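Side-chain contacts in uncharacterized protein (Shewanella amazonensis, PDB 2QVP), which is probably a zinc-dependent metallocarboxypeptidase or related hydrolase of the peptidase M14 family: residues A[26-29]-A[30-33]; A[153-156]-A[157-161]; A[252-255]-A[256-259]; A[263-266]-A[267-271]. One frame throughout, in Å; residues are numbered along the deposited sequence. Where two conformers were deposited one is given.

In the fold
Four helical turns illustrate how i to i+4 neighbours on a helix are shared between its own packing and the rest of the fold. Contacts 3 and 4 belong to the same helix, 252-270, with centres about 17 Å apart; contact 1 lies on helix 24-38 and contact 2 on helix 154-160. Contacts 2 and 3 sit on opposite sides of the chain's centre, about 28 Å between centres, whereas the nearest atoms of contacts 2 and 4 are about 7 Å apart. Contact 3 is the one close to the predicted active-site residue E245, whose side chain lies about 8 Å from that of N259; the other three are structural packing away from it.

Contact 1. Residues A[26-29]-A[30-33]; sequences RFYS and LLAI
R26 and L30, one helical turn apart, cross obliquely, the aliphatic part of the arginine meeting a branch of the leucine. CD1 of L30 lies 3.6 Å from CD of R26, and CG of L30 is 3.8 Å from the same CD. With CG anti to the backbone N (chi1 176°) and the chain then bent at chi2 and chi3, R26 folds its methylenes back to the leucine instead of reaching straight outward. L30 also covers the backbone here: its CG stands 3.3 Å from O of R26, the atom that accepts the hydrogen bond from N of L30 (3.0 Å). Shortening L30 to an alanine would probably strip the R26 methylenes of their apolar cover, setting that bent chain free to turn, and open a gap toward L86.

The next pair is turned differently. F27 and L31 lie side by side and point the same way, both with CG anti to the backbone N, and CD2 of L31 approaches CE2 of F27 obliquely at 4.0 Å. The same methyl is 4.4 Å from CD1 of Y28, again obliquely, so it sits near two aromatic rings. The Y28 hydroxyl is hydrogen-bonded to O of P52, while OG of S29 turns back to O of Q25.

F27 meets W83 edge-to-face and also touches L86, while L31 reaches L89 and L56. The pattern is that of an amphipathic helix: its apolar stripe is laid against helix 80-91 and strand 51-57, and A32 and I33 lie on the exposed side.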
ATOM      1  N   ARG A  26       7.782 -13.991  11.407  1.00 10.22           N
ATOM      2  CA  ARG A  26       8.361 -12.820  12.047  1.00  8.35           C
ATOM      3  C   ARG A  26       7.530 -11.575  11.743  1.00  9.04           C
ATOM      4  O   ARG A  26       7.338 -10.739  12.633  1.00  9.88           O
ATOM      5  CB  ARG A  26       9.829 -12.586  11.616  1.00  7.85           C
ATOM      6  CG  ARG A  26      10.481 -11.282  12.190  1.00 11.11           C
ATOM      7  CD  ARG A  26      10.556 -11.266  13.716  1.00 21.81           C
ATOM      8  NE  ARG A  26      11.474 -12.306  14.188  1.00 22.43           N
ATOM      9  CZ  ARG A  26      12.806 -12.229  14.148  1.00 21.86           C
ATOM     10  NH1 ARG A  26      13.435 -11.148  13.691  1.00 25.08           N
ATOM     11  NH2 ARG A  26      13.531 -13.250  14.595  1.00 30.79           N
ATOM     12  N   PHE A  27       7.107 -11.427  10.482  1.00 10.39           N
ATOM     13  CA  PHE A  27       6.249 -10.332  10.064  1.00  6.54           C
ATOM     14  C   PHE A  27       4.965 -10.227  10.909  1.00  7.91           C
ATOM     15  O   PHE A  27       4.676  -9.175  11.499  1.00  9.54           O
ATOM     16  CB  PHE A  27       5.880 -10.433   8.569  1.00 10.44           C
ATOM     17  CG  PHE A  27       5.018  -9.306   8.127  1.00  6.97           C
ATOM     18  CD1 PHE A  27       5.577  -8.044   7.956  1.00  6.05           C
ATOM     19  CD2 PHE A  27       3.645  -9.472   7.982  1.00 11.82           C
ATOM     20  CE1 PHE A  27       4.786  -6.987   7.625  1.00 14.33           C
ATOM     21  CE2 PHE A  27       2.842  -8.411   7.657  1.00 11.33           C
ATOM     22  CZ  PHE A  27       3.414  -7.162   7.482  1.00  6.68           C
ATOM     23  N   TYR A  28       4.191 -11.317  10.969  1.00  7.40           N
ATOM     24  CA  TYR A  28       2.959 -11.331  11.747  1.00  7.81           C
ATOM     25  C   TYR A  28       3.223 -11.172  13.232  1.00  6.63           C
ATOM     26  O   TYR A  28       2.451 -10.528  13.892  1.00  7.08           O
ATOM     27  CB  TYR A  28       2.138 -12.591  11.499  1.00 10.58           C
ATOM     28  CG  TYR A  28       1.421 -12.668  10.168  1.00  9.79           C
ATOM     29  CD1 TYR A  28       0.502 -11.690   9.797  1.00 13.48           C
ATOM     30  CD2 TYR A  28       1.546 -13.794   9.352  1.00 16.30           C
ATOM     31  CE1 TYR A  28      -0.230 -11.806   8.623  1.00 18.94           C
ATOM     32  CE2 TYR A  28       0.829 -13.914   8.175  1.00 17.87           C
ATOM     33  CZ  TYR A  28      -0.055 -12.917   7.816  1.00 19.85           C
ATOM     34  OH  TYR A  28      -0.781 -13.029   6.662  1.00 18.63           O
ATOM     35  N   SER A  29       4.318 -11.723  13.748  1.00  7.76           N
ATOM     36  CA  SER A  29       4.678 -11.499  15.163  1.00  9.19           C
ATOM     37  C   SER A  29       4.881 -10.023  15.509  1.00  9.75           C
ATOM     38  O   SER A  29       4.302  -9.509  16.488  1.00  7.49           O
ATOM     39  CB  SER A  29       5.948 -12.248  15.496  1.00 13.21           C
ATOM     40  OG  SER A  29       5.658 -13.628  15.492  1.00 19.77           O
ATOM     41  N   LEU A  30       5.660  -9.332  14.672  1.00  9.12           N
ATOM     42  CA  LEU A  30       5.949  -7.925  14.901  1.00 10.76           C
ATOM     43  C   LEU A  30       4.735  -7.028  14.628  1.00  8.96           C
ATOM     44  O   LEU A  30       4.571  -6.007  15.290  1.00 11.34           O
ATOM     45  CB  LEU A  30       7.176  -7.467  14.106  1.00 10.55           C
ATOM     46  CG  LEU A  30       8.469  -8.221  14.426  1.00  7.76           C
ATOM     47  CD1 LEU A  30       9.594  -7.804  13.454  1.00  8.64           C
ATOM     48  CD2 LEU A  30       8.900  -8.098  15.889  1.00  7.75           C
ATOM     49  N   LEU A  31       3.900  -7.428  13.686  1.00  8.93           N
ATOM     50  CA  LEU A  31       2.692  -6.717  13.365  1.00 10.01           C
ATOM     51  C   LEU A  31       1.736  -6.809  14.556  1.00 10.63           C
ATOM     52  O   LEU A  31       1.073  -5.830  14.851  1.00  9.67           O
ATOM     53  CB  LEU A  31       2.040  -7.294  12.112  1.00 10.86           C
ATOM     54  CG  LEU A  31       0.760  -6.590  11.604  1.00 10.74           C
ATOM     55  CD1 LEU A  31       1.038  -5.119  11.180  1.00 13.17           C
ATOM     56  CD2 LEU A  31       0.189  -7.337  10.479  1.00  6.65           C
ATOM     57  N   ALA A  32       1.659  -7.981  15.209  1.00  9.81           N
ATOM     58  CA  ALA A  32       0.813  -8.160  16.391  1.00  9.06           C
ATOM     59  C   ALA A  32       1.259  -7.250  17.542  1.00  7.99           C
ATOM     60  O   ALA A  32       0.412  -6.705  18.255  1.00  5.05           O
ATOM     61  CB  ALA A  32       0.793  -9.637  16.859  1.00  9.09           C
ATOM     62  N   ILE A  33       2.574  -7.130  17.737  1.00  5.68           N
ATOM     63  CA  ILE A  33       3.159  -6.254  18.744  1.00  6.51           C
ATOM     64  C   ILE A  33       2.704  -4.829  18.518  1.00  6.52           C
ATOM     65  O   ILE A  33       2.301  -4.156  19.457  1.00  7.56           O
ATOM     66  CB  ILE A  33       4.726  -6.290  18.738  1.00  5.86           C
ATOM     67  CG1 ILE A  33       5.251  -7.642  19.272  1.00  3.56           C
ATOM     68  CG2 ILE A  33       5.304  -5.108  19.565  1.00  2.00           C
ATOM     69  CD1 ILE A  33       6.730  -7.953  18.967  1.00  2.84           C
TER

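Contact 2. Residues A[153-156]-A[157-161]; sequences HAHL and LQVAS
Q158 lies along the backbone of A154, one turn earlier, and can be followed atom by atom. Its CB is 3.4 Å from O of A154, the carbonyl that also accepts the hydrogen bond from N of Q158 (2.9 Å). CG comes closer still, 3.1 Å from O of A154, because chi1 of -68° sets it beside the backbone N and hence over the preceding turn. From there the chain runs extended, and CD remains 3.5 Å from that oxygen, with CB of A154 a little farther off. At the tip the two branches part: OE1 stays over the helix, 3.6 Å from O of A154 and close to CA of H155, whereas NE2 makes a weak hydrogen bond to OG of S236. Thus the chain follows the helix as far as OE1, and it is the NE2 branch that reaches beyond it.

On another side of the helix, V159 places a methyl over one face of the H155 imidazole. CG2 of V159 is 4.0 Å from the ring centroid of H155, only 22° off the normal, a CH-pi contact displaced toward the rim, and NE2 is the ring atom nearest to the methyl. H153 stands at the N-cap position, its ND1 turned to O of I149 in the preceding helix; at the other end OG of S161 gives a hydrogen bond to O of L157.

Helix 154-160 is thus wedged between several elements. A154 and Q158 meet F232 of helix 229-235 and A137 of strand 136-138, while L156 rests on K43 and L55 of strands 41-48 and 51-57, with H153 beside L45.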
ATOM      1  N   HIS A 153     -15.613  -6.943   1.205  1.00 16.57           N
ATOM      2  CA  HIS A 153     -15.676  -5.872   2.231  1.00 15.62           C
ATOM      3  C   HIS A 153     -15.479  -4.530   1.560  1.00 13.40           C
ATOM      4  O   HIS A 153     -14.890  -3.635   2.141  1.00 14.01           O
ATOM      5  CB  HIS A 153     -14.642  -6.093   3.366  1.00 15.40           C
ATOM      6  CG  HIS A 153     -14.714  -7.452   3.998  1.00 16.17           C
ATOM      7  ND1 HIS A 153     -14.123  -8.559   3.429  1.00 25.50           N
ATOM      8  CD2 HIS A 153     -15.274  -7.884   5.156  1.00 13.00           C
ATOM      9  CE1 HIS A 153     -14.332  -9.614   4.194  1.00 20.65           C
ATOM     10  NE2 HIS A 153     -15.024  -9.233   5.248  1.00 16.32           N
ATOM     11  N   ALA A 154     -16.066  -4.371   0.369  1.00 10.59           N
ATOM     12  CA  ALA A 154     -15.872  -3.189  -0.437  1.00 11.38           C
ATOM     13  C   ALA A 154     -16.303  -1.934   0.264  1.00 11.90           C
ATOM     14  O   ALA A 154     -15.561  -0.970   0.293  1.00 13.43           O
ATOM     15  CB  ALA A 154     -16.605  -3.318  -1.797  1.00 10.11           C
ATOM     16  N   HIS A 155     -17.487  -1.958   0.859  1.00 15.06           N
ATOM     17  CA  HIS A 155     -18.017  -0.795   1.558  1.00 14.78           C
ATOM     18  C   HIS A 155     -17.091  -0.305   2.666  1.00 13.79           C
ATOM     19  O   HIS A 155     -16.788   0.889   2.725  1.00 14.09           O
ATOM     20  CB  HIS A 155     -19.398  -1.105   2.133  1.00 16.04           C
ATOM     21  CG  HIS A 155     -20.015   0.057   2.824  1.00 16.13           C
ATOM     22  ND1 HIS A 155     -20.164   0.117   4.194  1.00 24.47           N
ATOM     23  CD2 HIS A 155     -20.457   1.238   2.343  1.00 21.91           C
ATOM     24  CE1 HIS A 155     -20.699   1.280   4.522  1.00 25.93           C
ATOM     25  NE2 HIS A 155     -20.897   1.971   3.415  1.00 18.75           N
ATOM     26  N   LEU A 156     -16.645  -1.235   3.511  1.00 13.54           N
ATOM     27  CA  LEU A 156     -15.701  -0.937   4.593  1.00 13.03           C
ATOM     28  C   LEU A 156     -14.415  -0.264   4.089  1.00 11.72           C
ATOM     29  O   LEU A 156     -13.971   0.703   4.680  1.00 12.86           O
ATOM     30  CB  LEU A 156     -15.321  -2.228   5.342  1.00 11.49           C
ATOM     31  CG  LEU A 156     -14.376  -2.173   6.552  1.00 16.98           C
ATOM     32  CD1 LEU A 156     -15.042  -1.444   7.670  1.00 14.59           C
ATOM     33  CD2 LEU A 156     -13.976  -3.574   6.990  1.00 14.98           C
ATOM     34  N   LEU A 157     -13.855  -0.788   2.989  1.00 11.30           N
ATOM     35  CA  LEU A 157     -12.606  -0.290   2.416  0.50  9.34           C
ATOM     36  C   LEU A 157     -12.785   1.041   1.692  1.00 10.62           C
ATOM     37  O   LEU A 157     -11.841   1.829   1.602  1.00 10.65           O
ATOM     38  CB  LEU A 157     -12.018  -1.345   1.486  0.50  9.49           C
ATOM     39  CG  LEU A 157     -11.683  -2.679   2.160  0.50  2.00           C
ATOM     40  CD1 LEU A 157     -11.451  -3.731   1.102  0.50 10.91           C
ATOM     41  CD2 LEU A 157     -10.471  -2.557   3.113  0.50  2.00           C
ATOM     42  N   GLN A 158     -13.979   1.267   1.155  1.00 10.49           N
ATOM     43  CA  GLN A 158     -14.315   2.524   0.499  1.00 10.59           C
ATOM     44  C   GLN A 158     -14.455   3.638   1.550  1.00 11.88           C
ATOM     45  O   GLN A 158     -13.894   4.722   1.381  1.00 10.82           O
ATOM     46  CB  GLN A 158     -15.579   2.378  -0.347  1.00 11.71           C
ATOM     47  CG  GLN A 158     -15.418   1.468  -1.589  1.00 13.87           C
ATOM     48  CD  GLN A 158     -16.753   1.104  -2.257  1.00 13.43           C
ATOM     49  OE1 GLN A 158     -17.802   1.090  -1.621  1.00 12.70           O
ATOM     50  NE2 GLN A 158     -16.706   0.818  -3.542  1.00  8.13           N
ATOM     51  N   VAL A 159     -15.164   3.342   2.642  1.00 12.17           N
ATOM     52  CA  VAL A 159     -15.286   4.270   3.767  1.00 14.28           C
ATOM     53  C   VAL A 159     -13.904   4.558   4.361  1.00 12.39           C
ATOM     54  O   VAL A 159     -13.570   5.712   4.613  1.00 11.44           O
ATOM     55  CB  VAL A 159     -16.225   3.736   4.899  1.00 14.42           C
ATOM     56  CG1 VAL A 159     -16.188   4.638   6.130  1.00 15.09           C
ATOM     57  CG2 VAL A 159     -17.653   3.574   4.392  1.00 14.97           C
ATOM     58  N   ALA A 160     -13.116   3.502   4.528  1.00 11.18           N
ATOM     59  CA  ALA A 160     -11.750   3.571   5.082  1.00 13.17           C
ATOM     60  C   ALA A 160     -10.796   4.450   4.271  1.00 12.67           C
ATOM     61  O   ALA A 160      -9.877   4.976   4.836  1.00 12.52           O
ATOM     62  CB  ALA A 160     -11.165   2.178   5.227  1.00  6.30           C
ATOM     63  N   SER A 161     -11.020   4.568   2.962  1.00 15.00           N
ATOM     64  CA  SER A 161     -10.178   5.343   2.055  1.00 14.67           C
ATOM     65  C   SER A 161     -10.845   6.590   1.456  1.00 15.65           C
ATOM     66  O   SER A 161     -10.349   7.154   0.484  1.00 16.25           O
ATOM     67  CB  SER A 161      -9.800   4.426   0.906  1.00 14.77           C
ATOM     68  OG  SER A 161     -10.960   4.058   0.209  1.00  9.59           O
TER

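Contact 3. Residues A[252-255]-A[256-259]; sequences LDQR and ILAN
The carboxamide of N259 turns back on its own helix to the carbonyl of R255. ND2 lies 2.7 Å from O of R255, above the carbonyl plane, and that oxygen is tilted only modestly from the amide plane. N of N259 reaches the same O of R255 at 3.0 Å from the opposite face, so two donors of one residue hold the oxygen. ND2 is also bonded to OG1 of T246, which fixes the amide's rotation.

The guanidinium of R255 carries CD1 of L252 on one face, 3.5 Å above its plane and offset toward the rim. Its NH1 forms a salt bridge with E170, and W12 adds a cation-pi contact. The D253 carboxylate lies alongside I256, its OD1 3.6 Å from CD1 of I256, while S14, E15 and I16 supply its polar partners. CD1 of I256 also packs on CG of L252 at 3.9 Å.

Chemically, the apolar atoms fill the flanks of groups whose polar ends are engaged by other parts of the chain. The buried arginine charge is paired with E170, and the bonds to R255 O and T246 OG1 hold the N259 amide, whose side chain lies about 8 Å from that of E245, the predicted proton donor/acceptor.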
ATOM      1  N   LEU A 252      17.272  -3.379   0.617  1.00 14.02           N
ATOM      2  CA  LEU A 252      15.976  -3.554   1.264  1.00 11.09           C
ATOM      3  C   LEU A 252      15.701  -2.522   2.352  1.00 10.76           C
ATOM      4  O   LEU A 252      14.650  -1.880   2.330  1.00  6.78           O
ATOM      5  CB  LEU A 252      15.832  -4.971   1.844  1.00 11.98           C
ATOM      6  CG  LEU A 252      14.458  -5.337   2.463  1.00 13.51           C
ATOM      7  CD1 LEU A 252      13.405  -5.462   1.411  1.00 17.82           C
ATOM      8  CD2 LEU A 252      14.576  -6.636   3.263  1.00 12.41           C
ATOM      9  N   ASP A 253      16.624  -2.346   3.291  1.00  9.81           N
ATOM     10  CA  ASP A 253      16.392  -1.394   4.399  1.00  9.99           C
ATOM     11  C   ASP A 253      16.157   0.048   3.910  1.00  9.99           C
ATOM     12  O   ASP A 253      15.291   0.730   4.451  1.00  9.22           O
ATOM     13  CB  ASP A 253      17.480  -1.530   5.472  1.00  9.65           C
ATOM     14  CG  ASP A 253      17.380  -2.873   6.261  1.00 15.31           C
ATOM     15  OD1 ASP A 253      16.287  -3.489   6.363  1.00 13.57           O
ATOM     16  OD2 ASP A 253      18.410  -3.321   6.808  1.00 15.66           O
ATOM     17  N   GLN A 254      16.846   0.484   2.843  1.00  9.90           N
ATOM     18  CA  GLN A 254      16.575   1.803   2.256  1.00 10.27           C
ATOM     19  C   GLN A 254      15.144   1.870   1.690  1.00 11.11           C
ATOM     20  O   GLN A 254      14.399   2.841   1.931  1.00  9.62           O
ATOM     21  CB  GLN A 254      17.632   2.165   1.210  1.00 10.29           C
ATOM     22  CG  GLN A 254      18.990   2.473   1.864  1.00 15.49           C
ATOM     23  CD  GLN A 254      18.945   3.740   2.721  1.00 21.14           C
ATOM     24  OE1 GLN A 254      18.720   4.837   2.204  1.00 30.05           O
ATOM     25  NE2 GLN A 254      19.150   3.590   4.035  1.00 15.23           N
ATOM     26  N   ARG A 255      14.747   0.817   0.988  1.00 11.78           N
ATOM     27  CA  ARG A 255      13.363   0.721   0.507  1.00 14.80           C
ATOM     28  C   ARG A 255      12.350   0.693   1.655  1.00 12.15           C
ATOM     29  O   ARG A 255      11.279   1.288   1.537  1.00 10.92           O
ATOM     30  CB  ARG A 255      13.176  -0.514  -0.354  1.00 16.06           C
ATOM     31  CG  ARG A 255      13.881  -0.479  -1.717  1.00 19.79           C
ATOM     32  CD  ARG A 255      13.605  -1.813  -2.355  1.00 19.02           C
ATOM     33  NE  ARG A 255      14.553  -2.818  -2.025  1.00 26.28           N
ATOM     34  CZ  ARG A 255      14.339  -4.128  -2.061  1.00 17.83           C
ATOM     35  NH1 ARG A 255      13.147  -4.687  -2.325  1.00  9.53           N
ATOM     36  NH2 ARG A 255      15.357  -4.889  -1.739  1.00 26.49           N
ATOM     37  N   ILE A 256      12.688  -0.005   2.749  1.00 10.62           N
ATOM     38  CA  ILE A 256      11.832  -0.034   3.947  1.00  9.32           C
ATOM     39  C   ILE A 256      11.663   1.395   4.507  1.00 10.59           C
ATOM     40  O   ILE A 256      10.531   1.832   4.786  1.00  9.06           O
ATOM     41  CB  ILE A 256      12.342  -1.030   5.027  1.00 10.92           C
ATOM     42  CG1 ILE A 256      12.125  -2.477   4.563  1.00  5.55           C
ATOM     43  CG2 ILE A 256      11.631  -0.803   6.373  1.00  6.12           C
ATOM     44  CD1 ILE A 256      12.778  -3.534   5.450  1.00  6.46           C
ATOM     45  N   LEU A 257      12.768   2.135   4.610  1.00 11.80           N
ATOM     46  CA  LEU A 257      12.699   3.498   5.150  1.00 11.29           C
ATOM     47  C   LEU A 257      11.926   4.444   4.254  1.00 10.20           C
ATOM     48  O   LEU A 257      11.178   5.271   4.766  1.00 10.90           O
ATOM     49  CB  LEU A 257      14.093   4.042   5.457  1.00 10.93           C
ATOM     50  CG  LEU A 257      14.841   3.298   6.561  1.00  9.31           C
ATOM     51  CD1 LEU A 257      16.348   3.652   6.589  1.00  6.60           C
ATOM     52  CD2 LEU A 257      14.162   3.562   7.903  1.00 17.69           C
ATOM     53  N   ALA A 258      12.106   4.309   2.937  1.00  9.62           N
ATOM     54  CA  ALA A 258      11.431   5.130   1.948  1.00  7.52           C
ATOM     55  C   ALA A 258       9.946   4.904   1.959  1.00 11.11           C
ATOM     56  O   ALA A 258       9.163   5.853   1.861  1.00 14.37           O
ATOM     57  CB  ALA A 258      11.997   4.841   0.546  1.00  6.90           C
ATOM     58  N   ASN A 259       9.544   3.638   2.052  1.00 11.58           N
ATOM     59  CA  ASN A 259       8.136   3.304   2.179  1.00 12.06           C
ATOM     60  C   ASN A 259       7.495   3.974   3.403  1.00 11.59           C
ATOM     61  O   ASN A 259       6.465   4.650   3.283  1.00 11.97           O
ATOM     62  CB  ASN A 259       7.941   1.778   2.178  1.00 12.73           C
ATOM     63  CG  ASN A 259       7.874   1.218   0.771  1.00 16.59           C
ATOM     64  OD1 ASN A 259       6.834   1.274   0.147  1.00 21.07           O
ATOM     65  ND2 ASN A 259       8.970   0.658   0.280  1.00 18.88           N
TER

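Contact 4. Residues A[263-266]-A[267-271]; sequences MNTF and VNMLA
Chi1 of 173° swings the ring of F266 anti to its N, beside its own carbonyl carbon, where it stands out nearly square to the helix, while chi1 of -55° puts CG of L270 beside that residue's N, back toward the preceding turn. The two therefore meet: CD1 of L270 is 3.5 Å from CE1 of F266 and 3.9 Å from CZ, approaching the ring obliquely. CG of L270 also lies 3.4 Å from O of F266, which accepts the hydrogen bond from N of L270 at 3.2 Å. Were F266 cut back to an alanine, the L270 methyl would probably lose its aromatic partner and a gap would open against L68 and I70 of strand 67-72.

On the exposed side, N268 bends over the carbonyl of N264. CG of N268 is 3.1 Å from O of N264, and OD1 of N268 is 3.2 Å from the same oxygen, two acceptors that do not bond. The bond to that oxygen comes instead from N of N268, at 2.8 Å. T265 spends its hydroxyl within the helix, on O of A261.

The chemistry thus divides by side: oily contacts, F266 with L270, face the sheet, while the polar amide of N268 stays outward, where two neighbouring oxygens would probably repel each other mildly.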
HETATM    1  N   MSE A 263       4.546   6.972   3.741  1.00 15.50           N
HETATM    2  CA  MSE A 263       3.350   6.810   4.597  1.00 13.53           C
HETATM    3  C   MSE A 263       3.203   7.981   5.554  1.00 12.37           C
HETATM    4  O   MSE A 263       2.095   8.519   5.723  1.00 13.06           O
HETATM    5  CB  MSE A 263       3.367   5.487   5.365  1.00 16.48           C
HETATM    6  CG  MSE A 263       3.288   4.279   4.467  1.00 15.99           C
HETATM    7 SE   MSE A 263       3.706   2.615   5.318  0.75  7.80          SE
HETATM    8  CE  MSE A 263       4.206   1.573   3.770  1.00 17.28           C
ATOM      9  N   ASN A 264       4.319   8.396   6.145  1.00 13.72           N
ATOM     10  CA  ASN A 264       4.361   9.603   6.993  1.00 15.37           C
ATOM     11  C   ASN A 264       3.916  10.857   6.256  1.00 15.58           C
ATOM     12  O   ASN A 264       3.116  11.611   6.785  1.00 15.77           O
ATOM     13  CB  ASN A 264       5.769   9.874   7.541  1.00 15.56           C
ATOM     14  CG  ASN A 264       6.186   8.898   8.632  1.00 20.85           C
ATOM     15  OD1 ASN A 264       5.363   8.422   9.423  1.00 29.23           O
ATOM     16  ND2 ASN A 264       7.491   8.617   8.695  1.00 32.31           N
ATOM     17  N   THR A 265       4.439  11.071   5.047  1.00 13.22           N
ATOM     18  CA  THR A 265       4.092  12.234   4.217  1.00 12.63           C
ATOM     19  C   THR A 265       2.633  12.202   3.806  1.00 12.84           C
ATOM     20  O   THR A 265       1.972  13.231   3.843  1.00 11.06           O
ATOM     21  CB  THR A 265       4.968  12.304   2.956  1.00 12.80           C
ATOM     22  OG1 THR A 265       6.344  12.257   3.343  1.00 15.24           O
ATOM     23  CG2 THR A 265       4.722  13.578   2.178  1.00 16.23           C
ATOM     24  N   PHE A 266       2.156  11.014   3.425  1.00 13.10           N
ATOM     25  CA  PHE A 266       0.769  10.792   3.041  1.00 14.58           C
ATOM     26  C   PHE A 266      -0.187  11.197   4.176  1.00 14.86           C
ATOM     27  O   PHE A 266      -1.107  11.997   3.942  1.00 14.14           O
ATOM     28  CB  PHE A 266       0.599   9.322   2.607  1.00 16.65           C
ATOM     29  CG  PHE A 266      -0.815   8.907   2.349  1.00 13.80           C
ATOM     30  CD1 PHE A 266      -1.461   9.259   1.169  1.00 10.33           C
ATOM     31  CD2 PHE A 266      -1.485   8.115   3.275  1.00 18.45           C
ATOM     32  CE1 PHE A 266      -2.777   8.821   0.941  1.00 12.36           C
ATOM     33  CE2 PHE A 266      -2.775   7.677   3.065  1.00 10.26           C
ATOM     34  CZ  PHE A 266      -3.427   8.026   1.911  1.00 13.68           C
ATOM     35  N   VAL A 267       0.069  10.693   5.385  1.00 14.34           N
ATOM     36  CA  VAL A 267      -0.739  11.012   6.576  0.50 16.31           C
ATOM     37  C   VAL A 267      -0.557  12.472   6.996  1.00 16.47           C
ATOM     38  O   VAL A 267      -1.531  13.124   7.394  1.00 17.58           O
ATOM     39  CB  VAL A 267      -0.421  10.032   7.764  0.50 15.80           C
ATOM     40  CG1 VAL A 267      -1.065  10.483   9.075  0.50 19.11           C
ATOM     41  CG2 VAL A 267      -0.876   8.631   7.426  0.50 15.95           C
ATOM     42  N   ASN A 268       0.687  12.972   6.913  1.00 16.97           N
ATOM     43  CA  ASN A 268       1.031  14.383   7.235  1.00 19.78           C
ATOM     44  C   ASN A 268       0.243  15.399   6.417  1.00 22.02           C
ATOM     45  O   ASN A 268      -0.266  16.376   6.959  1.00 25.27           O
ATOM     46  CB  ASN A 268       2.518  14.734   6.982  1.00 20.64           C
ATOM     47  CG  ASN A 268       3.450  14.371   8.121  1.00 23.63           C
ATOM     48  OD1 ASN A 268       3.075  13.755   9.138  1.00 16.41           O
ATOM     49  ND2 ASN A 268       4.722  14.758   7.934  1.00 28.50           N
HETATM   50  N   MSE A 269       0.205  15.197   5.106  1.00 22.28           N
HETATM   51  CA  MSE A 269      -0.529  16.077   4.194  0.50 21.59           C
HETATM   52  C   MSE A 269      -2.051  16.018   4.404  1.00 21.70           C
HETATM   53  O   MSE A 269      -2.720  17.052   4.560  1.00 20.65           O
HETATM   54  CB  MSE A 269      -0.223  15.701   2.734  0.50 22.10           C
HETATM   55  CG  MSE A 269       1.202  15.957   2.247  0.50 26.52           C
HETATM   56 SE   MSE A 269       1.613  17.833   1.859  0.37 35.99          SE
HETATM   57  CE  MSE A 269       1.930  18.576   3.647  0.50 34.22           C
ATOM     58  N   LEU A 270      -2.580  14.802   4.378  1.00 20.54           N
ATOM     59  CA  LEU A 270      -4.011  14.578   4.484  1.00 21.86           C
ATOM     60  C   LEU A 270      -4.609  14.679   5.890  1.00 20.72           C
ATOM     61  O   LEU A 270      -5.831  14.869   6.013  1.00 21.83           O
ATOM     62  CB  LEU A 270      -4.363  13.234   3.825  1.00 21.18           C
ATOM     63  CG  LEU A 270      -3.904  13.074   2.368  1.00 22.03           C
ATOM     64  CD1 LEU A 270      -4.463  11.789   1.811  1.00 18.03           C
ATOM     65  CD2 LEU A 270      -4.307  14.282   1.493  1.00  9.18           C
ATOM     66  N   ALA A 271      -3.792  14.557   6.927  1.00 19.76           N
ATOM     67  CA  ALA A 271      -4.269  14.730   8.309  1.00 24.13           C
ATOM     68  C   ALA A 271      -3.197  15.499   9.110  1.00 25.67           C
ATOM     69  O   ALA A 271      -2.542  14.926   9.977  1.00 27.61           O
ATOM     70  CB  ALA A 271      -4.578  13.395   8.914  1.00 23.05           C
TER